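Local atomic coordinates of endosialidase (Enterobacteria phage phi92, PDB entry 4HIZ), a protein that hydrolyses internal alpha-2,8 and alpha-2,9 linkages of sialic acid polymers, probably to help the phage pass the polysialic acid capsule of its bacterial host. Residues L388-P400 against I410-E424. Residues are numbered along the deposited sequence; the frame is centred on the assembly and turned at random. Where two conformers were deposited one is given.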
ATOM      1  N   LEU A 388       9.712  19.061  42.870  1.00 14.94           N
ATOM      2  CA  LEU A 388       8.404  18.617  43.326  1.00 14.94           C
ATOM      3  C   LEU A 388       8.268  17.125  42.993  1.00 14.64           C
ATOM      4  O   LEU A 388       8.172  16.760  41.814  1.00 15.65           O
ATOM      5  CB  LEU A 388       7.297  19.390  42.592  1.00 15.57           C
ATOM      6  CG  LEU A 388       7.097  20.873  42.944  1.00 17.06           C
ATOM      7  CD1 LEU A 388       6.158  21.536  41.939  1.00 17.90           C
ATOM      8  CD2 LEU A 388       6.524  21.000  44.356  1.00 18.07           C
ATOM      9  N   ARG A 389       8.257  16.271  44.006  1.00 14.53           N
ATOM     10  CA  ARG A 389       8.065  14.846  43.757  1.00 14.33           C
ATOM     11  C   ARG A 389       6.601  14.576  43.419  1.00 14.84           C
ATOM     12  O   ARG A 389       5.702  15.050  44.120  1.00 15.68           O
ATOM     13  CB  ARG A 389       8.444  14.067  45.027  1.00 14.07           C
ATOM     14  CG  ARG A 389       8.324  12.547  44.876  1.00 14.97           C
ATOM     15  CD  ARG A 389       9.557  11.963  44.226  1.00 14.71           C
ATOM     16  NE  ARG A 389      10.738  12.051  45.102  1.00 15.60           N
ATOM     17  CZ  ARG A 389      11.908  11.504  44.806  1.00 15.44           C
ATOM     18  NH1 ARG A 389      12.089  10.859  43.650  1.00 14.91           N
ATOM     19  NH2 ARG A 389      12.924  11.594  45.672  1.00 14.27           N
ATOM     20  N   PHE A 390       6.331  13.820  42.358  1.00 14.13           N
ATOM     21  CA  PHE A 390       4.957  13.336  42.192  1.00 13.26           C
ATOM     22  C   PHE A 390       4.653  12.317  43.278  1.00 14.23           C
ATOM     23  O   PHE A 390       5.502  11.498  43.607  1.00 14.25           O
ATOM     24  CB  PHE A 390       4.733  12.687  40.818  1.00 13.49           C
ATOM     25  CG  PHE A 390       4.658  13.665  39.675  1.00 12.97           C
ATOM     26  CD1 PHE A 390       5.818  14.052  39.005  1.00 13.98           C
ATOM     27  CD2 PHE A 390       3.416  14.161  39.252  1.00 13.35           C
ATOM     28  CE1 PHE A 390       5.767  14.942  37.946  1.00 14.05           C
ATOM     29  CE2 PHE A 390       3.345  15.068  38.158  1.00 13.66           C
ATOM     30  CZ  PHE A 390       4.523  15.431  37.503  1.00 14.24           C
ATOM     31  N   PRO A 391       3.445  12.371  43.857  1.00 14.43           N
ATOM     32  CA  PRO A 391       3.123  11.377  44.887  1.00 15.14           C
ATOM     33  C   PRO A 391       2.940   9.988  44.238  1.00 14.20           C
ATOM     34  O   PRO A 391       2.756   9.866  43.010  1.00 14.95           O
ATOM     35  CB  PRO A 391       1.778  11.879  45.450  1.00 15.64           C
ATOM     36  CG  PRO A 391       1.163  12.629  44.318  1.00 16.21           C
ATOM     37  CD  PRO A 391       2.336  13.311  43.623  1.00 15.72           C
ATOM     38  N   ASN A 392       3.049   8.956  45.059  1.00 14.82           N
ATOM     39  CA  ASN A 392       2.649   7.611  44.653  1.00 15.61           C
ATOM     40  C   ASN A 392       3.588   6.885  43.668  1.00 15.22           C
ATOM     41  O   ASN A 392       3.137   6.005  42.937  1.00 14.88           O
ATOM     42  CB  ASN A 392       1.202   7.588  44.148  1.00 17.65           C
ATOM     43  CG  ASN A 392       0.205   8.018  45.216  1.00 18.74           C
ATOM     44  OD1 ASN A 392      -0.654   8.877  44.979  1.00 21.13           O
ATOM     45  ND2 ASN A 392       0.285   7.395  46.370  1.00 18.08           N
ATOM     46  N   ASN A 393       4.883   7.221  43.696  1.00 14.83           N
ATOM     47  CA  ASN A 393       5.932   6.433  43.014  1.00 14.50           C
ATOM     48  C   ASN A 393       5.626   6.242  41.520  1.00 14.50           C
ATOM     49  O   ASN A 393       5.476   5.112  41.044  1.00 14.82           O
ATOM     50  CB  ASN A 393       6.132   5.043  43.673  1.00 14.15           C
ATOM     51  CG  ASN A 393       6.431   5.123  45.168  1.00 14.61           C
ATOM     52  OD1 ASN A 393       6.626   6.207  45.733  1.00 16.08           O
ATOM     53  ND2 ASN A 393       6.495   3.951  45.821  1.00 14.98           N
ATOM     54  N   VAL A 394       5.497   7.344  40.786  1.00 13.06           N
ATOM     55  CA  VAL A 394       5.269   7.249  39.337  1.00 13.39           C
ATOM     56  C   VAL A 394       6.541   6.629  38.743  1.00 12.42           C
ATOM     57  O   VAL A 394       7.655   7.080  39.021  1.00 13.33           O
ATOM     58  CB  VAL A 394       4.944   8.639  38.734  1.00 13.74           C
ATOM     59  CG1 VAL A 394       4.739   8.564  37.206  1.00 13.47           C
ATOM     60  CG2 VAL A 394       3.657   9.257  39.418  1.00 14.27           C
ATOM     61  N   HIS A 395       6.379   5.573  37.948  1.00 12.14           N
ATOM     62  CA  HIS A 395       7.517   4.774  37.515  1.00 11.98           C
ATOM     63  C   HIS A 395       7.321   4.162  36.118  1.00 12.46           C
ATOM     64  O   HIS A 395       6.185   4.052  35.617  1.00 12.32           O
ATOM     65  CB  HIS A 395       7.814   3.676  38.565  1.00 13.33           C
ATOM     66  CG  HIS A 395       6.699   2.690  38.716  1.00 13.59           C
ATOM     67  ND1 HIS A 395       5.536   2.976  39.396  1.00 14.00           N
ATOM     68  CD2 HIS A 395       6.575   1.416  38.277  1.00 14.64           C
ATOM     69  CE1 HIS A 395       4.733   1.921  39.365  1.00 14.46           C
ATOM     70  NE2 HIS A 395       5.342   0.961  38.690  1.00 14.53           N
ATOM     71  N   HIS A 396       8.445   3.809  35.500  1.00 12.43           N
ATOM     72  CA  HIS A 396       8.548   3.046  34.245  1.00 11.84           C
ATOM     73  C   HIS A 396       8.289   3.848  33.001  1.00 12.93           C
ATOM     74  O   HIS A 396       8.448   3.324  31.872  1.00 14.27           O
ATOM     75  CB  HIS A 396       7.633   1.798  34.206  1.00 12.93           C
ATOM     76  CG  HIS A 396       8.067   0.702  35.120  1.00 14.96           C
ATOM     77  ND1 HIS A 396       9.279   0.695  35.786  1.00 15.86           N
ATOM     78  CD2 HIS A 396       7.438  -0.447  35.461  1.00 16.78           C
ATOM     79  CE1 HIS A 396       9.366  -0.407  36.520  1.00 16.98           C
ATOM     80  NE2 HIS A 396       8.262  -1.117  36.338  1.00 16.64           N
ATOM     81  N   THR A 397       7.892   5.102  33.197  1.00 12.13           N
ATOM     82  CA  THR A 397       7.584   5.959  32.040  1.00 12.19           C
ATOM     83  C   THR A 397       8.403   7.241  32.105  1.00 12.94           C
ATOM     84  O   THR A 397       8.546   7.849  33.183  1.00 13.03           O
ATOM     85  CB  THR A 397       6.052   6.263  31.938  1.00 13.19           C
ATOM     86  OG1 THR A 397       5.790   7.054  30.770  1.00 13.11           O
ATOM     87  CG2 THR A 397       5.513   7.036  33.142  1.00 14.13           C
ATOM     88  N   ASN A 398       8.920   7.676  30.953  1.00 12.87           N
ATOM     89  CA  ASN A 398       9.344   9.072  30.878  1.00 12.29           C
ATOM     90  C   ASN A 398       8.093   9.953  30.867  1.00 11.97           C
ATOM     91  O   ASN A 398       6.988   9.476  30.579  1.00 12.07           O
ATOM     92  CB  ASN A 398      10.272   9.355  29.675  1.00 11.77           C
ATOM     93  CG  ASN A 398       9.570   9.201  28.350  1.00 13.01           C
ATOM     94  OD1 ASN A 398       8.794   8.291  28.198  1.00 14.74           O
ATOM     95  ND2 ASN A 398       9.848  10.055  27.401  1.00 11.68           N
ATOM     96  N   LEU A 399       8.266  11.237  31.162  1.00 11.18           N
ATOM     97  CA  LEU A 399       7.142  12.165  31.299  1.00 11.00           C
ATOM     98  C   LEU A 399       7.366  13.394  30.419  1.00 11.26           C
ATOM     99  O   LEU A 399       7.707  14.480  30.909  1.00 11.88           O
ATOM    100  CB  LEU A 399       6.955  12.612  32.753  1.00 11.37           C
ATOM    101  CG  LEU A 399       6.520  11.510  33.749  1.00 11.76           C
ATOM    102  CD1 LEU A 399       6.334  12.124  35.157  1.00 12.91           C
ATOM    103  CD2 LEU A 399       5.218  10.862  33.312  1.00 12.88           C
ATOM    104  N   PRO A 400       7.209  13.233  29.111  1.00 10.22           N
ATOM    105  CA  PRO A 400       7.415  14.384  28.214  1.00 10.08           C
ATOM    106  C   PRO A 400       6.294  15.397  28.361  1.00 10.83           C
ATOM    107  O   PRO A 400       5.169  15.101  28.838  1.00 11.65           O
ATOM    108  CB  PRO A 400       7.446  13.748  26.812  1.00 10.22           C
ATOM    109  CG  PRO A 400       6.465  12.584  26.968  1.00  9.18           C
ATOM    110  CD  PRO A 400       6.823  12.012  28.374  1.00  9.41           C
ATOM    111  N   ILE A 410       1.708  17.379  30.882  1.00 11.37           N
ATOM    112  CA  ILE A 410       2.660  16.292  31.114  1.00 11.10           C
ATOM    113  C   ILE A 410       1.976  14.944  30.868  1.00 10.95           C
ATOM    114  O   ILE A 410       0.889  14.734  31.392  1.00 11.83           O
ATOM    115  CB  ILE A 410       3.193  16.332  32.570  1.00 11.11           C
ATOM    116  CG1 ILE A 410       3.837  17.702  32.828  1.00 12.53           C
ATOM    117  CG2 ILE A 410       4.205  15.202  32.785  1.00  9.96           C
ATOM    118  CD1 ILE A 410       4.251  17.917  34.295  1.00 13.56           C
ATOM    119  N   PHE A 411       2.631  14.066  30.110  1.00  9.53           N
ATOM    120  CA  PHE A 411       2.033  12.801  29.660  1.00  9.74           C
ATOM    121  C   PHE A 411       2.893  11.633  30.111  1.00 10.77           C
ATOM    122  O   PHE A 411       4.121  11.723  30.154  1.00 11.50           O
ATOM    123  CB  PHE A 411       1.955  12.764  28.123  1.00 10.06           C
ATOM    124  CG  PHE A 411       1.012  13.777  27.532  1.00 10.82           C
ATOM    125  CD1 PHE A 411       1.398  15.125  27.407  1.00 11.11           C
ATOM    126  CD2 PHE A 411      -0.257  13.413  27.159  1.00 11.36           C
ATOM    127  CE1 PHE A 411       0.534  16.060  26.868  1.00 12.16           C
ATOM    128  CE2 PHE A 411      -1.146  14.357  26.587  1.00 11.85           C
ATOM    129  CZ  PHE A 411      -0.760  15.673  26.436  1.00 12.65           C
ATOM    130  N   GLY A 412       2.257  10.496  30.355  1.00 11.29           N
ATOM    131  CA  GLY A 412       2.980   9.264  30.602  1.00 11.05           C
ATOM    132  C   GLY A 412       2.046   8.104  30.294  1.00 11.52           C
ATOM    133  O   GLY A 412       0.831   8.296  30.155  1.00 11.99           O
ATOM    134  N   THR A 413       2.634   6.935  30.141  1.00 11.70           N
ATOM    135  CA  THR A 413       1.844   5.729  29.808  1.00 10.42           C
ATOM    136  C   THR A 413       2.389   4.574  30.607  1.00 11.30           C
ATOM    137  O   THR A 413       3.600   4.368  30.624  1.00 11.35           O
ATOM    138  CB  THR A 413       2.002   5.411  28.311  1.00 12.06           C
ATOM    139  OG1 THR A 413       1.583   6.542  27.528  1.00 12.08           O
ATOM    140  CG2 THR A 413       1.181   4.178  27.893  1.00 12.10           C
ATOM    141  N   GLU A 414       1.515   3.762  31.212  1.00 11.24           N
ATOM    142  CA  GLU A 414       2.048   2.565  31.877  1.00 11.38           C
ATOM    143  C   GLU A 414       2.407   1.499  30.800  1.00 11.93           C
ATOM    144  O   GLU A 414       1.895   1.528  29.678  1.00 11.43           O
ATOM    145  CB  GLU A 414       1.068   2.027  32.929  1.00 10.85           C
ATOM    146  CG  GLU A 414      -0.275   1.603  32.281  1.00 10.61           C
ATOM    147  CD  GLU A 414      -1.358   1.240  33.304  1.00 11.90           C
ATOM    148  OE1 GLU A 414      -1.070   1.208  34.529  1.00 12.37           O
ATOM    149  OE2 GLU A 414      -2.517   0.966  32.872  1.00 11.74           O
ATOM    150  N   ARG A 415       3.330   0.598  31.127  1.00 11.17           N
ATOM    151  CA  ARG A 415       3.825  -0.392  30.164  1.00 11.35           C
ATOM    152  C   ARG A 415       2.785  -1.496  29.929  1.00 11.00           C
ATOM    153  O   ARG A 415       2.741  -2.098  28.846  1.00 11.25           O
ATOM    154  CB  ARG A 415       5.107  -1.044  30.719  1.00 13.34           C
ATOM    155  CG  ARG A 415       6.237  -0.040  30.904  1.00 15.14           C
ATOM    156  CD  ARG A 415       6.936   0.181  29.572  1.00 18.20           C
ATOM    157  NE  ARG A 415       7.975   1.151  29.813  1.00 18.88           N
ATOM    158  CZ  ARG A 415       9.039   1.330  29.066  1.00 17.56           C
ATOM    159  NH1 ARG A 415       9.217   0.618  27.940  1.00 17.33           N
ATOM    160  NH2 ARG A 415       9.905   2.250  29.460  1.00 15.94           N
ATOM    161  N   SER A 416       2.008  -1.764  30.970  1.00 10.89           N
ATOM    162  CA  SER A 416       0.949  -2.784  30.910  1.00 11.20           C
ATOM    163  C   SER A 416      -0.118  -2.391  31.915  1.00 11.09           C
ATOM    164  O   SER A 416       0.170  -1.621  32.849  1.00 12.20           O
ATOM    165  CB  SER A 416       1.538  -4.184  31.207  1.00 11.61           C
ATOM    166  OG  SER A 416       0.491  -5.166  31.184  1.00 13.25           O
ATOM    167  N   PHE A 417      -1.350  -2.883  31.745  1.00 10.58           N
ATOM    168  CA  PHE A 417      -2.416  -2.427  32.603  1.00 10.76           C
ATOM    169  C   PHE A 417      -2.104  -2.625  34.095  1.00 11.85           C
ATOM    170  O   PHE A 417      -1.622  -3.689  34.515  1.00 13.35           O
ATOM    171  CB  PHE A 417      -3.750  -3.144  32.311  1.00 10.86           C
ATOM    172  CG  PHE A 417      -4.839  -2.666  33.202  1.00 12.59           C
ATOM    173  CD1 PHE A 417      -5.371  -1.391  33.031  1.00 13.33           C
ATOM    174  CD2 PHE A 417      -5.269  -3.436  34.286  1.00 14.64           C
ATOM    175  CE1 PHE A 417      -6.353  -0.902  33.895  1.00 14.76           C
ATOM    176  CE2 PHE A 417      -6.240  -2.938  35.161  1.00 16.39           C
ATOM    177  CZ  PHE A 417      -6.786  -1.671  34.955  1.00 16.18           C
ATOM    178  N   GLY A 418      -2.393  -1.590  34.881  1.00 12.60           N
ATOM    179  CA  GLY A 418      -2.373  -1.691  36.327  1.00 13.88           C
ATOM    180  C   GLY A 418      -0.992  -1.474  36.950  1.00 14.77           C
ATOM    181  O   GLY A 418      -0.848  -1.644  38.165  1.00 16.25           O
ATOM    182  N   GLU A 419       0.016  -1.126  36.154  1.00 13.05           N
ATOM    183  CA  GLU A 419       1.351  -0.870  36.721  1.00 12.94           C
ATOM    184  C   GLU A 419       1.528   0.569  37.180  1.00 12.83           C
ATOM    185  O   GLU A 419       2.512   0.891  37.864  1.00 13.84           O
ATOM    186  CB  GLU A 419       2.462  -1.221  35.721  1.00 13.50           C
ATOM    187  CG  GLU A 419       2.476  -2.669  35.333  1.00 14.68           C
ATOM    188  CD  GLU A 419       3.612  -3.019  34.381  1.00 15.57           C
ATOM    189  OE1 GLU A 419       4.450  -2.142  34.057  1.00 15.66           O
ATOM    190  OE2 GLU A 419       3.687  -4.192  33.969  1.00 16.39           O
ATOM    191  N   TRP A 420       0.596   1.449  36.815  1.00 11.61           N
ATOM    192  CA  TRP A 420       0.833   2.888  37.068  1.00 11.90           C
ATOM    193  C   TRP A 420       0.955   3.219  38.565  1.00 12.75           C
ATOM    194  O   TRP A 420       1.870   3.957  39.012  1.00 13.35           O
ATOM    195  CB  TRP A 420      -0.308   3.731  36.487  1.00 12.48           C
ATOM    196  CG  TRP A 420      -0.077   5.219  36.618  1.00 12.32           C
ATOM    197  CD1 TRP A 420      -0.545   6.015  37.613  1.00 13.60           C
ATOM    198  CD2 TRP A 420       0.602   6.089  35.684  1.00 13.08           C
ATOM    199  NE1 TRP A 420      -0.160   7.326  37.395  1.00 13.44           N
ATOM    200  CE2 TRP A 420       0.524   7.396  36.203  1.00 13.76           C
ATOM    201  CE3 TRP A 420       1.293   5.877  34.488  1.00 12.19           C
ATOM    202  CZ2 TRP A 420       1.122   8.501  35.562  1.00 12.76           C
ATOM    203  CZ3 TRP A 420       1.861   6.970  33.835  1.00 11.85           C
ATOM    204  CH2 TRP A 420       1.780   8.262  34.382  1.00 11.63           C
ATOM    205  N   GLU A 421       0.012   2.708  39.336  1.00 12.64           N
ATOM    206  CA  GLU A 421      -0.067   3.075  40.754  1.00 11.80           C
ATOM    207  C   GLU A 421       1.143   2.605  41.550  1.00 13.37           C
ATOM    208  O   GLU A 421       1.714   1.540  41.298  1.00 13.45           O
ATOM    209  CB  GLU A 421      -1.343   2.489  41.380  1.00 13.02           C
ATOM    210  CG  GLU A 421      -2.675   3.093  40.836  1.00 13.51           C
ATOM    211  CD  GLU A 421      -3.278   2.371  39.634  1.00 13.80           C
ATOM    212  OE1 GLU A 421      -2.548   1.651  38.899  1.00 14.05           O
ATOM    213  OE2 GLU A 421      -4.510   2.551  39.454  1.00 14.34           O
ATOM    214  N   GLY A 422       1.513   3.423  42.517  1.00 14.76           N
ATOM    215  CA  GLY A 422       2.663   3.119  43.358  1.00 15.00           C
ATOM    216  C   GLY A 422       2.476   1.789  44.060  1.00 15.55           C
ATOM    217  O   GLY A 422       1.374   1.477  44.522  1.00 16.39           O
ATOM    218  N   GLN A 423       3.571   1.032  44.113  0.67 15.70           N
ATOM    219  CA  GLN A 423       3.692  -0.278  44.747  0.67 16.61           C
ATOM    220  C   GLN A 423       3.122  -1.431  43.919  0.67 15.48           C
ATOM    221  O   GLN A 423       3.399  -2.587  44.228  0.67 16.31           O
ATOM    222  CB  GLN A 423       3.139  -0.307  46.194  0.67 19.20           C
ATOM    223  CG  GLN A 423       3.825   0.679  47.173  0.67 22.52           C
ATOM    224  CD  GLN A 423       5.250   0.274  47.556  0.67 25.70           C
ATOM    225  OE1 GLN A 423       5.696  -0.826  47.242  0.67 27.20           O
ATOM    226  NE2 GLN A 423       5.972   1.175  48.239  0.67 26.62           N
ATOM    227  N   GLU A 424       2.342  -1.134  42.877  1.00 15.64           N
ATOM    228  CA  GLU A 424       1.786  -2.205  42.063  1.00 15.80           C
ATOM    229  C   GLU A 424       2.875  -2.989  41.363  1.00 15.72           C
ATOM    230  O   GLU A 424       3.877  -2.417  40.920  1.00 15.64           O
ATOM    231  CB  GLU A 424       0.822  -1.641  41.013  1.00 17.58           C
ATOM    232  CG  GLU A 424      -0.454  -1.160  41.612  1.00 21.08           C
ATOM    233  CD  GLU A 424      -1.195  -2.280  42.324  1.00 25.83           C
ATOM    234  OE1 GLU A 424      -1.564  -3.285  41.664  1.00 28.96           O
ATOM    235  OE2 GLU A 424      -1.430  -2.150  43.536  1.00 26.92           O
TER
HETATM  236  O   HOH W   1       1.865   6.219  40.512  1.00 13.79           O
HETATM  237  O   HOH W   2       3.593   5.166  37.223  1.00 13.94           O
HETATM  238  O   HOH W   3       3.990   2.277  35.770  1.00 15.26           O
HETATM  239  O   HOH W   4       4.907  -1.825  38.340  1.00 18.01           O
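Arg415 turns the NE edge of its guanidinium to the backbone carbonyl of His396. NE and NH2 each donate to His396 O at 3.0 Å, and the oxygen lies in the guanidinium plane. The two nitrogens come from opposite faces of the carbonyl plane. Thr397 OG1 accepts from Thr413 N (3.2 Å, 168°) and donates to Asn398 O, which fixes the hydroxyl. A chi1 of -178° sends Thr397 OG1 toward Thr413 N and puts CG2 3.7 Å from Trp420 CZ3. Val394 CG1 sits over one face of the same indole, offset toward its rim. Phe411 N donates to Pro400 O at 3.0 Å, and Leu399 CB packs on Ile410 CG2. Waters link the two loops: one donates to Asn392 O and Trp420 O, another lies between His395 NE2 and Glu424 O. His395 ND1 donates to Asn393 O (2.7 Å) in the ring plane, which sets the ring's rotation. Glu414 OE1 accepts from the backbone N of Trp420, and Glu414 forms a salt bridge with Arg435. The contact joins the linker after edge strand 386-389 to the end of strand 407-413 and the loop 414-424, a connection between neighbouring sheets, as between successive blades of a sialidase beta-propeller.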